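Local atomic coordinates of TbpB (Actinobacillus pleuropneumoniae, PDB entry 3HOL), a protein that binds transferrin, probably host transferrin at the bacterial surface, as the lipoprotein part of a receptor for iron acquisition. Residues F175-A180 / A200-N205; M339-L344 / A394-D399; E354-F359 / D383-K388. One frame throughout, in Å; residues are numbered along the deposited sequence.

Interaction 1 of 3, residues F175-A180 / A200-N205; sequences FEVDFA and ADIRGN
Val177 is the first residue of 175-180 to meet the other segment: its CG1 methyl lies 3.6 Å from Ile202 CD1, the two branched side chains crossing at about a right angle. This methyl stands anti to the backbone N (chi1 -179°), which carries it along the chain toward Phe179. There it sits 3.4 Å above the ring plane, over the ring centre. Val177 also packs on Tyr122 and Met184 of the flanking strands 119-133 and 183-190. Strand 183-190 runs between strands 171-178 and 193-203 in the antiparallel wall of the first beta barrel, probably that of the N-lobe. The two segments are therefore second neighbours in the sheet, and they meet through apolar side chains with no hydrogen bond between them. At Asp178, next along the strand, OD1 takes a weak hydrogen bond from Ala180 N (3.0 Å) where the strand gives way to a turn. Phe179, already in this turn, is the second residue to touch Ile202. Ile202 CD1 comes at the Phe179 ring obliquely, equally near CD2 and CE2, each 4.0 Å away. Ile202 reaches both partners with this one atom: chi2 of 176° sets CD1 anti to CA, at the far end of the side chain. The Phe179 ring also meets that of Phe238, their planes at about 50°.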
ATOM      1  N   PHE A 175      18.254  -9.891  -3.485  1.00  9.41           N
ATOM      2  CA  PHE A 175      18.054  -9.162  -2.237  1.00  9.07           C
ATOM      3  C   PHE A 175      17.872 -10.154  -1.097  1.00 10.55           C
ATOM      4  O   PHE A 175      17.241 -11.186  -1.287  1.00 12.00           O
ATOM      5  CB  PHE A 175      16.794  -8.271  -2.316  1.00  8.65           C
ATOM      6  CG  PHE A 175      16.779  -7.342  -3.518  1.00  9.72           C
ATOM      7  CD1 PHE A 175      17.369  -6.072  -3.446  1.00  8.10           C
ATOM      8  CD2 PHE A 175      16.183  -7.753  -4.715  1.00  8.73           C
ATOM      9  CE1 PHE A 175      17.387  -5.217  -4.595  1.00  8.75           C
ATOM     10  CE2 PHE A 175      16.163  -6.908  -5.869  1.00 10.72           C
ATOM     11  CZ  PHE A 175      16.757  -5.651  -5.808  1.00  7.50           C
ATOM     12  N   GLU A 176      18.436  -9.862   0.073  1.00  8.98           N
ATOM     13  CA  GLU A 176      18.198 -10.734   1.223  1.00  9.23           C
ATOM     14  C   GLU A 176      17.450  -9.946   2.265  1.00  7.87           C
ATOM     15  O   GLU A 176      17.920  -8.917   2.721  1.00  8.69           O
ATOM     16  CB  GLU A 176      19.538 -11.250   1.790  1.00 10.14           C
ATOM     17  CG  GLU A 176      19.366 -12.090   3.028  1.00 12.32           C
ATOM     18  CD  GLU A 176      20.712 -12.345   3.736  1.00 16.68           C
ATOM     19  OE1 GLU A 176      21.389 -13.286   3.311  1.00 17.74           O
ATOM     20  OE2 GLU A 176      21.100 -11.589   4.672  1.00 14.61           O
ATOM     21  N   VAL A 177      16.266 -10.421   2.647  1.00  8.83           N
ATOM     22  CA  VAL A 177      15.431  -9.680   3.591  1.00  8.10           C
ATOM     23  C   VAL A 177      15.375 -10.447   4.919  1.00  9.49           C
ATOM     24  O   VAL A 177      14.960 -11.616   4.967  1.00  9.78           O
ATOM     25  CB  VAL A 177      13.998  -9.406   3.056  1.00  7.45           C
ATOM     26  CG1 VAL A 177      13.159  -8.600   4.104  1.00  6.98           C
ATOM     27  CG2 VAL A 177      14.083  -8.614   1.705  1.00  6.79           C
ATOM     28  N   ASP A 178      15.770  -9.754   5.986  1.00  8.88           N
ATOM     29  CA  ASP A 178      15.604 -10.283   7.338  1.00  9.76           C
ATOM     30  C   ASP A 178      14.362  -9.632   7.915  1.00 10.03           C
ATOM     31  O   ASP A 178      14.406  -8.473   8.338  1.00  9.97           O
ATOM     32  CB  ASP A 178      16.849  -9.993   8.190  1.00  8.77           C
ATOM     33  CG  ASP A 178      16.802 -10.698   9.585  1.00 11.40           C
ATOM     34  OD1 ASP A 178      15.709 -11.028  10.080  1.00 12.83           O
ATOM     35  OD2 ASP A 178      17.885 -10.910  10.175  1.00 13.55           O
ATOM     36  N   PHE A 179      13.231 -10.347   7.877  1.00  8.81           N
ATOM     37  CA  PHE A 179      11.989  -9.752   8.348  1.00  9.64           C
ATOM     38  C   PHE A 179      11.979  -9.523   9.876  1.00 10.58           C
ATOM     39  O   PHE A 179      11.255  -8.642  10.381  1.00  9.38           O
ATOM     40  CB  PHE A 179      10.771 -10.575   7.864  1.00  9.44           C
ATOM     41  CG  PHE A 179      10.489 -10.396   6.363  1.00  9.88           C
ATOM     42  CD1 PHE A 179      10.990 -11.309   5.421  1.00  8.87           C
ATOM     43  CD2 PHE A 179       9.764  -9.295   5.905  1.00  6.21           C
ATOM     44  CE1 PHE A 179      10.730 -11.130   4.013  1.00  8.99           C
ATOM     45  CE2 PHE A 179       9.498  -9.094   4.532  1.00  7.89           C
ATOM     46  CZ  PHE A 179      10.005  -9.996   3.575  1.00  8.45           C
ATOM     47  N   ALA A 180      12.812 -10.291  10.587  1.00 10.40           N
ATOM     48  CA  ALA A 180      12.913 -10.131  12.038  1.00 11.84           C
ATOM     49  C   ALA A 180      13.496  -8.784  12.394  1.00 12.38           C
ATOM     50  O   ALA A 180      13.049  -8.179  13.372  1.00 13.10           O
ATOM     51  CB  ALA A 180      13.739 -11.301  12.707  1.00 12.30           C
ATOM     52  N   ALA A 200      18.271  -1.220   2.814  1.00 10.92           N
ATOM     53  CA  ALA A 200      17.039  -0.536   3.089  1.00 10.53           C
ATOM     54  C   ALA A 200      16.395  -1.021   4.378  1.00 10.51           C
ATOM     55  O   ALA A 200      16.683  -2.137   4.865  1.00 11.98           O
ATOM     56  CB  ALA A 200      16.027  -0.669   1.890  1.00  8.09           C
ATOM     57  N   ASP A 201      15.513  -0.191   4.905  1.00 10.31           N
ATOM     58  CA  ASP A 201      14.669  -0.553   6.036  1.00 11.03           C
ATOM     59  C   ASP A 201      13.200  -0.646   5.632  1.00 10.77           C
ATOM     60  O   ASP A 201      12.693   0.174   4.855  1.00 10.12           O
ATOM     61  CB  ASP A 201      14.791   0.526   7.114  1.00 11.65           C
ATOM     62  CG  ASP A 201      16.201   0.610   7.677  1.00 14.35           C
ATOM     63  OD1 ASP A 201      16.529  -0.155   8.592  1.00 15.18           O
ATOM     64  OD2 ASP A 201      16.978   1.415   7.166  1.00 18.48           O
ATOM     65  N   ILE A 202      12.490  -1.582   6.253  1.00 10.75           N
ATOM     66  CA  ILE A 202      11.104  -1.842   5.932  1.00  9.45           C
ATOM     67  C   ILE A 202      10.188  -1.034   6.875  1.00 10.04           C
ATOM     68  O   ILE A 202      10.366  -1.077   8.094  1.00  9.89           O
ATOM     69  CB  ILE A 202      10.781  -3.343   6.129  1.00 10.23           C
ATOM     70  CG1 ILE A 202      11.676  -4.216   5.244  1.00 11.13           C
ATOM     71  CG2 ILE A 202       9.282  -3.602   5.810  1.00  8.66           C
ATOM     72  CD1 ILE A 202      11.453  -5.745   5.471  1.00 14.16           C
ATOM     73  N   ARG A 203       9.215  -0.326   6.309  1.00  9.12           N
ATOM     74  CA  ARG A 203       8.149   0.329   7.063  1.00  9.90           C
ATOM     75  C   ARG A 203       6.836   0.029   6.326  1.00  9.98           C
ATOM     76  O   ARG A 203       6.743   0.282   5.124  1.00  9.97           O
ATOM     77  CB  ARG A 203       8.371   1.854   7.043  1.00 10.17           C
ATOM     78  N   GLY A 204       5.817  -0.418   7.051  1.00  9.46           N
ATOM     79  CA  GLY A 204       4.580  -0.885   6.396  1.00  9.05           C
ATOM     80  C   GLY A 204       4.963  -1.964   5.413  1.00  9.19           C
ATOM     81  O   GLY A 204       5.728  -2.857   5.759  1.00  8.49           O
ATOM     82  N   ASN A 205       4.468  -1.879   4.175  1.00  8.86           N
ATOM     83  CA  ASN A 205       4.882  -2.861   3.161  1.00  9.53           C
ATOM     84  C   ASN A 205       5.899  -2.258   2.195  1.00  9.71           C
ATOM     85  O   ASN A 205       6.081  -2.762   1.088  1.00  9.50           O
ATOM     86  CB  ASN A 205       3.687  -3.510   2.424  1.00  9.71           C
ATOM     87  CG  ASN A 205       2.747  -2.486   1.821  1.00 10.36           C
ATOM     88  OD1 ASN A 205       3.193  -1.447   1.353  1.00 11.18           O
ATOM     89  ND2 ASN A 205       1.435  -2.752   1.874  1.00  8.37           N
TER

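Interaction 2 of 3, residues M339-L344 / A394-D399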
ATOM      1  N   MET A 339      -5.634   3.903  13.103  1.00 11.74           N
ATOM      2  CA  MET A 339      -6.728   3.304  12.333  1.00 13.16           C
ATOM      3  C   MET A 339      -7.718   4.393  11.952  1.00 13.18           C
ATOM      4  O   MET A 339      -7.713   5.467  12.536  1.00 13.82           O
ATOM      5  CB  MET A 339      -7.439   2.199  13.147  1.00 13.62           C
ATOM      6  CG  MET A 339      -8.063   2.663  14.504  1.00 14.25           C
ATOM      7  SD  MET A 339      -9.307   1.488  15.109  1.00 17.98           S
ATOM      8  CE  MET A 339     -10.335   1.202  13.649  1.00 15.47           C
ATOM      9  N   LYS A 340      -8.545   4.106  10.949  1.00 13.91           N
ATOM     10  CA  LYS A 340      -9.618   4.979  10.465  1.00 14.08           C
ATOM     11  C   LYS A 340     -10.714   4.055   9.979  1.00 13.94           C
ATOM     12  O   LYS A 340     -10.411   2.987   9.432  1.00 11.86           O
ATOM     13  CB  LYS A 340      -9.142   5.785   9.250  1.00 14.61           C
ATOM     14  CG  LYS A 340      -8.204   6.964   9.568  1.00 18.62           C
ATOM     15  CD  LYS A 340      -8.994   8.119  10.204  1.00 24.98           C
ATOM     16  CE  LYS A 340      -8.191   9.415  10.326  1.00 26.68           C
ATOM     17  NZ  LYS A 340      -7.786   9.597  11.744  1.00 30.35           N
ATOM     18  N   PHE A 341     -11.970   4.459  10.155  1.00 13.27           N
ATOM     19  CA  PHE A 341     -13.091   3.690   9.608  1.00 13.97           C
ATOM     20  C   PHE A 341     -14.186   4.661   9.250  1.00 14.18           C
ATOM     21  O   PHE A 341     -14.188   5.795   9.714  1.00 15.22           O
ATOM     22  CB  PHE A 341     -13.591   2.603  10.594  1.00 13.65           C
ATOM     23  CG  PHE A 341     -14.196   3.155  11.886  1.00 14.05           C
ATOM     24  CD1 PHE A 341     -15.548   3.549  11.941  1.00 15.20           C
ATOM     25  CD2 PHE A 341     -13.410   3.261  13.044  1.00 14.14           C
ATOM     26  CE1 PHE A 341     -16.105   4.047  13.147  1.00 16.30           C
ATOM     27  CE2 PHE A 341     -13.967   3.772  14.266  1.00 14.83           C
ATOM     28  CZ  PHE A 341     -15.294   4.158  14.301  1.00 14.85           C
ATOM     29  N   GLY A 342     -15.089   4.266   8.379  1.00 14.12           N
ATOM     30  CA  GLY A 342     -16.234   5.116   8.156  1.00 14.90           C
ATOM     31  C   GLY A 342     -17.007   4.676   6.960  1.00 16.21           C
ATOM     32  O   GLY A 342     -17.021   3.477   6.607  1.00 15.86           O
ATOM     33  N   GLN A 343     -17.656   5.667   6.352  1.00 17.88           N
ATOM     34  CA  GLN A 343     -18.578   5.452   5.258  1.00 20.03           C
ATOM     35  C   GLN A 343     -18.054   6.047   3.968  1.00 20.57           C
ATOM     36  O   GLN A 343     -17.374   7.082   3.967  1.00 20.87           O
ATOM     37  CB  GLN A 343     -19.970   6.027   5.616  1.00 21.86           C
ATOM     38  CG  GLN A 343     -20.568   5.287   6.811  1.00 25.33           C
ATOM     39  CD  GLN A 343     -21.951   5.754   7.216  1.00 34.53           C
ATOM     40  OE1 GLN A 343     -22.614   6.497   6.472  1.00 37.88           O
ATOM     41  NE2 GLN A 343     -22.403   5.323   8.416  1.00 31.45           N
ATOM     42  N   LEU A 344     -18.393   5.395   2.871  1.00 20.61           N
ATOM     43  CA  LEU A 344     -17.965   5.848   1.558  1.00 21.96           C
ATOM     44  C   LEU A 344     -19.087   5.602   0.552  1.00 22.89           C
ATOM     45  O   LEU A 344     -19.575   4.475   0.426  1.00 22.98           O
ATOM     46  CB  LEU A 344     -16.709   5.080   1.154  1.00 20.92           C
ATOM     47  CG  LEU A 344     -16.105   5.321  -0.207  1.00 22.50           C
ATOM     48  CD1 LEU A 344     -15.373   6.678  -0.254  1.00 22.04           C
ATOM     49  CD2 LEU A 344     -15.186   4.150  -0.491  1.00 19.69           C
ATOM     50  N   ALA A 394     -26.089   2.687  11.858  1.00 24.37           N
ATOM     51  CA  ALA A 394     -25.288   3.221  12.918  1.00 23.49           C
ATOM     52  C   ALA A 394     -24.368   4.243  12.254  1.00 23.46           C
ATOM     53  O   ALA A 394     -23.742   3.956  11.228  1.00 22.09           O
ATOM     54  CB  ALA A 394     -24.508   2.118  13.587  1.00 23.39           C
ATOM     55  N   THR A 395     -24.324   5.448  12.811  1.00 23.41           N
ATOM     56  CA  THR A 395     -23.477   6.503  12.285  1.00 24.22           C
ATOM     57  C   THR A 395     -22.534   7.024  13.360  1.00 23.47           C
ATOM     58  O   THR A 395     -22.995   7.584  14.339  1.00 23.65           O
ATOM     59  CB  THR A 395     -24.338   7.641  11.784  1.00 24.28           C
ATOM     60  OG1 THR A 395     -25.148   7.142  10.727  1.00 27.82           O
ATOM     61  CG2 THR A 395     -23.482   8.800  11.263  1.00 25.99           C
ATOM     62  N   ALA A 396     -21.224   6.852  13.158  1.00 23.07           N
ATOM     63  CA  ALA A 396     -20.185   7.155  14.151  1.00 22.33           C
ATOM     64  C   ALA A 396     -20.411   8.515  14.829  1.00 22.86           C
ATOM     65  O   ALA A 396     -20.592   9.533  14.155  1.00 21.32           O
ATOM     66  CB  ALA A 396     -18.771   7.099  13.508  1.00 22.28           C
ATOM     67  N   ASP A 397     -20.384   8.512  16.158  1.00 23.71           N
ATOM     68  CA  ASP A 397     -20.587   9.746  16.925  1.00 25.62           C
ATOM     69  C   ASP A 397     -19.809   9.687  18.243  1.00 25.74           C
ATOM     70  O   ASP A 397     -19.231   8.655  18.584  1.00 25.09           O
ATOM     71  CB  ASP A 397     -22.090  10.041  17.106  1.00 25.28           C
ATOM     72  CG  ASP A 397     -22.780   9.122  18.154  1.00 28.64           C
ATOM     73  OD1 ASP A 397     -22.365   9.061  19.312  1.00 29.48           O
ATOM     74  OD2 ASP A 397     -23.802   8.491  17.834  1.00 34.67           O
ATOM     75  N   ASP A 398     -19.760  10.803  18.966  1.00 27.13           N
ATOM     76  CA  ASP A 398     -18.942  10.866  20.186  1.00 28.05           C
ATOM     77  C   ASP A 398     -19.742  11.048  21.481  1.00 28.97           C
ATOM     78  O   ASP A 398     -19.168  11.361  22.531  1.00 29.62           O
ATOM     79  CB  ASP A 398     -17.884  11.961  20.066  1.00 28.81           C
ATOM     80  CG  ASP A 398     -18.471  13.346  19.961  1.00 28.81           C
ATOM     81  OD1 ASP A 398     -19.715  13.515  19.833  1.00 31.45           O
ATOM     82  OD2 ASP A 398     -17.664  14.292  19.978  1.00 32.01           O
ATOM     83  N   ASP A 399     -21.055  10.842  21.402  1.00 28.93           N
ATOM     84  CA  ASP A 399     -21.908  10.801  22.598  1.00 29.04           C
ATOM     85  C   ASP A 399     -21.762   9.440  23.293  1.00 28.94           C
ATOM     86  O   ASP A 399     -22.467   8.464  22.992  1.00 29.31           O
ATOM     87  CB  ASP A 399     -23.359  11.098  22.220  1.00 28.14           C
ATOM     88  CG  ASP A 399     -24.322  11.063  23.422  1.00 28.11           C
ATOM     89  OD1 ASP A 399     -23.958  10.610  24.525  1.00 27.57           O
ATOM     90  OD2 ASP A 399     -25.479  11.445  23.217  1.00 28.80           O
TER
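Phe341 and Gln343 reach from strand 339-346 toward the loop after strand 391-394, Phe341 to Ala396 and Gln343 to Ala394 and Thr395. The strand belongs to the sheet of the C-lobe handle domain and the loop to the C-lobe beta barrel, so this contact is part of the seam between the two. The side chains of Phe341 and Gln343 lie on the same side of the strand, two residues apart, with Gly342 between them. In Phe341, chi1 of 65° swings the ring toward the loop although CB itself is directed past it, and CE1 comes to lie 4.1 Å from Ala396 CB. The methyl approaches the ring obliquely. Thr381, Cys332 and Leu360 also pack on this buried ring, and Ala396 itself touches Cys332, one half of the disulfide with Cys333. Gln343 leaves the strand with its CB toward the loop and stretches out beyond CG (chi2 -178°), which sets its amide beside the start of the loop. NE2 is 3.4 Å from Ala394 O, but the angle is too poor for a hydrogen bond. Thr395 crosses the glutamine at about a right angle, its OG1 4.0 Å from Gln343 NE2. The amide finds its polar partner in Asp383 OD1 of the barrel strand, which sits between handle and loop, held by Ala396 N and only weakly by Gln343 NE2. Farther along, the loop bends in an Asx turn: Asp399 N donates to Asp397 OD1 over 3.0 Å, reaching the oxygen on its anti side, 23° out of the carboxylate plane.

Interaction 3 of 3, residues E354-F359 / D383-K388; sequences ENNSLF and DAQVSK
Leu358 points from handle strand 356-363 at Asp383 and Ala384 of barrel strand 375-387. The two strands belong to different antiparallel sheets; the axes of 356-359 and 383-387 pass 8.0 Å apart, their directions 135° apart, and the contact is sheet-to-sheet packing inside the C-lobe with no hydrogen bond across it. From CB, which is directed at the barrel, the chain turns so that CG stands anti to the carbonyl carbon. At CG it forks, and the two methyls share the barrel strand between them. Leu358 CD2 meets the side-chain root of Asp383, 3.8 Å from its CB, and lies beside its carbonyl carbon. CD1 comes over the backbone instead, 3.8 Å from Asp383 O and 4.1 Å from Ala384 CA. Val500 of strand 495-508 touches both Leu358 and Asp383. Two residues before Leu358, Asn356 faces Gln385 obliquely, their amide planes 30° apart, but Asn356 ND2 stays 4.0 Å from Gln385 OE1, too far for a hydrogen bond. The other end of the glutamine amide is held within its own strand: Gln385 NE2 donates to Ser387 OG over 3.2 Å, with the hydroxyl oxygen 19° out of the amide plane.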
ATOM      1  N   GLU A 354     -25.331   7.433  -3.600  1.00 43.55           N
ATOM      2  CA  GLU A 354     -25.476   6.089  -4.168  1.00 42.21           C
ATOM      3  C   GLU A 354     -24.217   5.220  -3.995  1.00 40.63           C
ATOM      4  O   GLU A 354     -23.116   5.737  -3.775  1.00 40.44           O
ATOM      5  CB  GLU A 354     -25.879   6.179  -5.637  1.00 42.56           C
ATOM      6  CG  GLU A 354     -25.022   7.163  -6.437  1.00 45.18           C
ATOM      7  CD  GLU A 354     -24.976   6.856  -7.924  1.00 48.27           C
ATOM      8  OE1 GLU A 354     -24.083   7.415  -8.601  1.00 49.33           O
ATOM      9  OE2 GLU A 354     -25.821   6.060  -8.411  1.00 49.99           O
ATOM     10  N   ASN A 355     -24.400   3.904  -4.100  1.00 38.43           N
ATOM     11  CA  ASN A 355     -23.335   2.908  -3.897  1.00 36.83           C
ATOM     12  C   ASN A 355     -22.590   3.093  -2.568  1.00 34.35           C
ATOM     13  O   ASN A 355     -21.368   3.250  -2.517  1.00 33.59           O
ATOM     14  CB  ASN A 355     -22.374   2.877  -5.089  1.00 37.92           C
ATOM     15  CG  ASN A 355     -23.106   2.725  -6.409  1.00 40.37           C
ATOM     16  OD1 ASN A 355     -23.941   1.827  -6.571  1.00 44.13           O
ATOM     17  ND2 ASN A 355     -22.825   3.621  -7.346  1.00 41.73           N
ATOM     18  N   ASN A 356     -23.368   3.103  -1.501  1.00 31.06           N
ATOM     19  CA  ASN A 356     -22.853   3.301  -0.177  1.00 28.82           C
ATOM     20  C   ASN A 356     -22.043   2.068   0.244  1.00 26.02           C
ATOM     21  O   ASN A 356     -22.383   0.945  -0.112  1.00 24.34           O
ATOM     22  CB  ASN A 356     -24.024   3.598   0.782  1.00 29.47           C
ATOM     23  CG  ASN A 356     -23.564   4.074   2.140  1.00 32.80           C
ATOM     24  OD1 ASN A 356     -22.520   4.726   2.275  1.00 34.96           O
ATOM     25  ND2 ASN A 356     -24.345   3.743   3.173  1.00 36.33           N
ATOM     26  N   SER A 357     -20.962   2.304   0.990  1.00 23.71           N
ATOM     27  CA  SER A 357     -20.074   1.243   1.484  1.00 21.65           C
ATOM     28  C   SER A 357     -19.433   1.659   2.824  1.00 20.39           C
ATOM     29  O   SER A 357     -19.539   2.825   3.236  1.00 18.40           O
ATOM     30  CB  SER A 357     -18.993   0.905   0.435  1.00 22.06           C
ATOM     31  OG  SER A 357     -18.130   2.012   0.240  1.00 22.80           O
ATOM     32  N   LEU A 358     -18.771   0.708   3.489  1.00 18.96           N
ATOM     33  CA  LEU A 358     -18.007   1.008   4.700  1.00 18.05           C
ATOM     34  C   LEU A 358     -16.526   0.677   4.458  1.00 18.46           C
ATOM     35  O   LEU A 358     -16.226  -0.135   3.603  1.00 18.54           O
ATOM     36  CB  LEU A 358     -18.529   0.173   5.867  1.00 17.65           C
ATOM     37  CG  LEU A 358     -20.028   0.332   6.148  1.00 15.13           C
ATOM     38  CD1 LEU A 358     -20.447  -0.792   7.123  1.00 17.83           C
ATOM     39  CD2 LEU A 358     -20.286   1.677   6.768  1.00 14.65           C
ATOM     40  N   PHE A 359     -15.617   1.305   5.208  1.00 16.14           N
ATOM     41  CA  PHE A 359     -14.205   0.956   5.106  1.00 14.96           C
ATOM     42  C   PHE A 359     -13.581   0.913   6.497  1.00 13.83           C
ATOM     43  O   PHE A 359     -14.050   1.608   7.436  1.00 12.44           O
ATOM     44  CB  PHE A 359     -13.442   1.942   4.187  1.00 13.66           C
ATOM     45  CG  PHE A 359     -13.305   3.334   4.760  1.00 15.36           C
ATOM     46  CD1 PHE A 359     -12.260   3.659   5.620  1.00 15.15           C
ATOM     47  CD2 PHE A 359     -14.260   4.325   4.455  1.00 17.96           C
ATOM     48  CE1 PHE A 359     -12.152   4.952   6.166  1.00 18.47           C
ATOM     49  CE2 PHE A 359     -14.166   5.626   5.001  1.00 16.82           C
ATOM     50  CZ  PHE A 359     -13.126   5.940   5.852  1.00 17.49           C
ATOM     51  N   ASP A 383     -19.929   2.321  12.491  1.00 18.30           N
ATOM     52  CA  ASP A 383     -20.768   2.627  11.323  1.00 18.41           C
ATOM     53  C   ASP A 383     -21.264   1.271  10.812  1.00 18.81           C
ATOM     54  O   ASP A 383     -20.507   0.276  10.777  1.00 17.49           O
ATOM     55  CB  ASP A 383     -19.971   3.331  10.208  1.00 18.62           C
ATOM     56  CG  ASP A 383     -19.639   4.764  10.527  1.00 19.04           C
ATOM     57  OD1 ASP A 383     -20.561   5.606  10.546  1.00 17.87           O
ATOM     58  OD2 ASP A 383     -18.445   5.076  10.744  1.00 18.35           O
ATOM     59  N   ALA A 384     -22.533   1.225  10.429  1.00 18.50           N
ATOM     60  CA  ALA A 384     -23.170  -0.028  10.088  1.00 18.90           C
ATOM     61  C   ALA A 384     -24.461   0.201   9.329  1.00 19.81           C
ATOM     62  O   ALA A 384     -25.085   1.264   9.416  1.00 19.61           O
ATOM     63  CB  ALA A 384     -23.456  -0.863  11.346  1.00 18.93           C
ATOM     64  N   GLN A 385     -24.849  -0.823   8.588  1.00 20.54           N
ATOM     65  CA  GLN A 385     -26.182  -0.903   8.045  1.00 21.24           C
ATOM     66  C   GLN A 385     -26.714  -2.304   8.259  1.00 20.95           C
ATOM     67  O   GLN A 385     -26.005  -3.298   8.062  1.00 19.62           O
ATOM     68  CB  GLN A 385     -26.173  -0.525   6.579  1.00 21.46           C
ATOM     69  CG  GLN A 385     -27.540  -0.386   6.006  1.00 24.86           C
ATOM     70  CD  GLN A 385     -27.474  -0.216   4.517  1.00 27.11           C
ATOM     71  OE1 GLN A 385     -26.919   0.762   4.033  1.00 31.00           O
ATOM     72  NE2 GLN A 385     -28.018  -1.173   3.780  1.00 27.90           N
ATOM     73  N   VAL A 386     -27.960  -2.371   8.731  1.00 20.33           N
ATOM     74  CA  VAL A 386     -28.645  -3.633   8.923  1.00 20.58           C
ATOM     75  C   VAL A 386     -29.920  -3.559   8.097  1.00 21.89           C
ATOM     76  O   VAL A 386     -30.618  -2.548   8.144  1.00 21.29           O
ATOM     77  CB  VAL A 386     -28.954  -3.928  10.402  1.00 19.59           C
ATOM     78  CG1 VAL A 386     -29.552  -5.327  10.534  1.00 20.03           C
ATOM     79  CG2 VAL A 386     -27.683  -3.822  11.301  1.00 18.42           C
ATOM     80  N   SER A 387     -30.206  -4.620   7.337  1.00 23.57           N
ATOM     81  CA  SER A 387     -31.354  -4.615   6.398  1.00 26.18           C
ATOM     82  C   SER A 387     -32.179  -5.887   6.413  1.00 27.35           C
ATOM     83  O   SER A 387     -31.631  -7.010   6.499  1.00 27.68           O
ATOM     84  CB  SER A 387     -30.893  -4.378   4.951  1.00 26.22           C
ATOM     85  OG  SER A 387     -30.312  -3.106   4.809  1.00 26.86           O
ATOM     86  N   LYS A 388     -33.496  -5.700   6.285  1.00 28.14           N
ATOM     87  CA  LYS A 388     -34.432  -6.793   6.106  1.00 29.69           C
ATOM     88  C   LYS A 388     -35.550  -6.282   5.226  1.00 30.04           C
ATOM     89  O   LYS A 388     -35.291  -5.920   4.078  1.00 29.64           O
ATOM     90  CB  LYS A 388     -34.981  -7.246   7.447  1.00 30.09           C
ATOM     91  CG  LYS A 388     -34.377  -8.527   7.890  1.00 32.83           C
ATOM     92  CD  LYS A 388     -35.201  -9.701   7.498  1.00 35.98           C
ATOM     93  CE  LYS A 388     -35.657 -10.431   8.736  1.00 38.38           C
ATOM     94  NZ  LYS A 388     -36.592 -11.536   8.370  1.00 43.71           N
TER

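Interactions 2 and 3 belong to one interface, that between handle sheet and barrel in the C-lobe, with centres about 12 Å apart. Their handle strands, 339-346 and 356-363, are sheet neighbours, joined by probable backbone hydrogen bonds from Ser357 N to Leu344 O (2.6 Å) and from Phe359 N to Gly342 O (2.9 Å). Asp383 takes part in both: Leu358 packs on its CB and backbone, and its OD1 meets Ala396 N and, weakly, Gln343 NE2. Interaction 1 stands apart, within the earlier barrel on the opposite side of the chain's centre. Its centre is about 33 Å from that of interaction 2 and 37 Å from that of interaction 3.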